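Local atomic coordinates of competence damage-inducible protein A (Klebsiella pneumoniae subsp. pneumoniae MGH 78578, PDB entry 5V01), a protein that is of unknown function but belongs to the CinA family, some of whose members deamidate nicotinamide mononucleotide. Residues V129-N134 with M144-D149. Numbering follows the deposited sequence. Where two conformers were deposited one is given.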
# COMPACT_ATOMS: atom_id res chain seq x y z
N VAL A 129 9.50 -9.97 -12.55
CA VAL A 129 8.74 -8.79 -12.14
C VAL A 129 8.72 -7.77 -13.27
O VAL A 129 9.78 -7.45 -13.84
CB VAL A 129 9.33 -8.13 -10.87
CG1 VAL A 129 8.45 -6.95 -10.43
CG2 VAL A 129 9.48 -9.14 -9.73
N TRP A 130 7.52 -7.31 -13.63
CA TRP A 130 7.32 -6.22 -14.57
C TRP A 130 7.12 -4.88 -13.86
O TRP A 130 6.44 -4.82 -12.82
CB TRP A 130 6.12 -6.49 -15.49
CG TRP A 130 6.43 -7.35 -16.69
CD1 TRP A 130 6.22 -8.69 -16.83
CD2 TRP A 130 6.98 -6.90 -17.92
NE1 TRP A 130 6.62 -9.11 -18.07
CE2 TRP A 130 7.08 -8.03 -18.77
CE3 TRP A 130 7.38 -5.65 -18.41
CZ2 TRP A 130 7.58 -7.95 -20.08
CZ3 TRP A 130 7.89 -5.58 -19.70
CH2 TRP A 130 7.98 -6.72 -20.52
N PHE A 131 7.69 -3.85 -14.44
CA PHE A 131 7.64 -2.49 -13.95
C PHE A 131 7.11 -1.58 -15.03
O PHE A 131 7.48 -1.78 -16.21
CB PHE A 131 9.05 -2.00 -13.59
CG PHE A 131 9.71 -2.78 -12.49
CD1 PHE A 131 10.35 -3.97 -12.75
CD2 PHE A 131 9.65 -2.32 -11.16
CE1 PHE A 131 10.92 -4.70 -11.73
CE2 PHE A 131 10.23 -3.05 -10.14
CZ PHE A 131 10.88 -4.23 -10.42
N ALA A 132 6.33 -0.58 -14.64
CA ALA A 132 5.97 0.55 -15.50
C ALA A 132 6.21 1.86 -14.77
O ALA A 132 5.84 1.97 -13.59
CB ALA A 132 4.52 0.47 -15.92
N TRP A 133 6.82 2.83 -15.45
CA TRP A 133 6.97 4.18 -14.94
C TRP A 133 6.26 5.06 -15.96
O TRP A 133 6.64 5.07 -17.15
CB TRP A 133 8.44 4.60 -14.78
CG TRP A 133 9.25 3.73 -13.92
CD1 TRP A 133 9.63 3.99 -12.60
CD2 TRP A 133 9.89 2.50 -14.28
NE1 TRP A 133 10.43 2.98 -12.15
CE2 TRP A 133 10.60 2.06 -13.14
CE3 TRP A 133 9.98 1.75 -15.46
CZ2 TRP A 133 11.36 0.88 -13.14
CZ3 TRP A 133 10.72 0.59 -15.45
CH2 TRP A 133 11.41 0.17 -14.32
N ASN A 134 5.21 5.73 -15.53
CA ASN A 134 4.31 6.50 -16.37
C ASN A 134 4.44 7.96 -15.96
O ASN A 134 4.03 8.33 -14.87
CB ASN A 134 2.90 5.93 -16.24
CG ASN A 134 1.86 6.67 -17.03
OD1 ASN A 134 2.05 7.81 -17.44
ND2 ASN A 134 0.71 6.02 -17.20
N MET A 144 12.26 -7.66 -15.17
CA MET A 144 13.45 -8.09 -14.41
C MET A 144 13.23 -9.51 -13.90
O MET A 144 12.09 -9.95 -13.75
CB MET A 144 13.70 -7.16 -13.21
CG MET A 144 14.02 -5.72 -13.58
SD MET A 144 15.60 -5.58 -14.40
CE MET A 144 16.76 -5.84 -13.06
N CYS A 145 14.31 -10.27 -13.69
CA CYS A 145 14.21 -11.56 -12.97
C CYS A 145 15.18 -11.56 -11.80
O CYS A 145 16.39 -11.69 -11.98
CB CYS A 145 14.42 -12.78 -13.88
SG CYS A 145 13.67 -14.33 -13.28
N PHE A 146 14.63 -11.42 -10.59
CA PHE A 146 15.39 -11.30 -9.34
C PHE A 146 15.56 -12.66 -8.69
O PHE A 146 14.66 -13.50 -8.74
CB PHE A 146 14.66 -10.39 -8.36
CG PHE A 146 14.46 -8.99 -8.85
CD1 PHE A 146 15.53 -8.12 -8.97
CD2 PHE A 146 13.20 -8.54 -9.17
CE1 PHE A 146 15.33 -6.82 -9.42
CE2 PHE A 146 12.99 -7.25 -9.62
CZ PHE A 146 14.06 -6.38 -9.74
N ALA A 147 16.71 -12.85 -8.06
CA ALA A 147 17.02 -14.08 -7.34
C ALA A 147 16.67 -13.93 -5.86
O ALA A 147 16.65 -12.82 -5.33
CB ALA A 147 18.49 -14.43 -7.52
N GLY A 148 16.35 -15.05 -5.23
CA GLY A 148 16.11 -15.10 -3.79
C GLY A 148 14.73 -15.61 -3.48
O GLY A 148 13.93 -15.90 -4.38
N ASP A 149 14.44 -15.69 -2.18
CA ASP A 149 13.12 -16.05 -1.71
C ASP A 149 12.18 -14.85 -1.91
O ASP A 149 12.60 -13.76 -2.38
CB ASP A 149 13.16 -16.59 -0.25
CG ASP A 149 13.54 -15.53 0.80
OD1 ASP A 149 13.62 -14.32 0.51
OD2 ASP A 149 13.74 -15.94 1.97
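Val129 and Met144 form an antiparallel hydrogen-bonded pair at the open end of a beta hairpin, exchanging two backbone bonds. Val129 N donates to Met144 O at 2.9 Å, and Met144 N returns a bond to Val129 O at 2.8 Å. Both run close to straight, with N-H...O angles of 168° and 172°. Beta-branched valine suits such an extended position.

The remaining contact is apolar and lies on the sheet face that carries Val129 and Met144. The rings of Phe131 and Phe146 approach from opposite directions and meet at their edges: Phe131 CZ lies 3.8 Å from Phe146 CE2, each atom near the plane of the other ring, so neither ring lies over the other. Val129 CG2 reaches the same rim of the Phe146 ring, 3.8 Å from CD2; with CG1 anti to the backbone N (chi1 -177°), CG2 is anti to the carbonyl carbon and beside the N. Met144 CG approaches the Phe131 ring obliquely, 3.8 Å from CE1. From there the methionine bends at chi2 and chi3, a flexibility that lets its beginning line the aromatic ring while its sulfur end turns away from strand 128-135. A flat, wide phenylalanine suits position 146 because its rim meets both Val129 and Phe131, extending the apolar contact just past the end of strand pairing.

Beyond Phe146 the chain turns through Gly148, where a CB would press on the carbonyl O of Ala147, to Asp149, the N-cap of helix 150-169. That helix packs on the apolar face: Tyr160 meets Phe131 edge-to-face and touches Met144, while Lys156 lies against Phe146. Trp130, on the other face, packs on helix 89-103 at Glu89 and Val92. Strand 138-145 is one of the two edge strands of the sheet within this chain, and strand 128-135 joins it to strand 107-113.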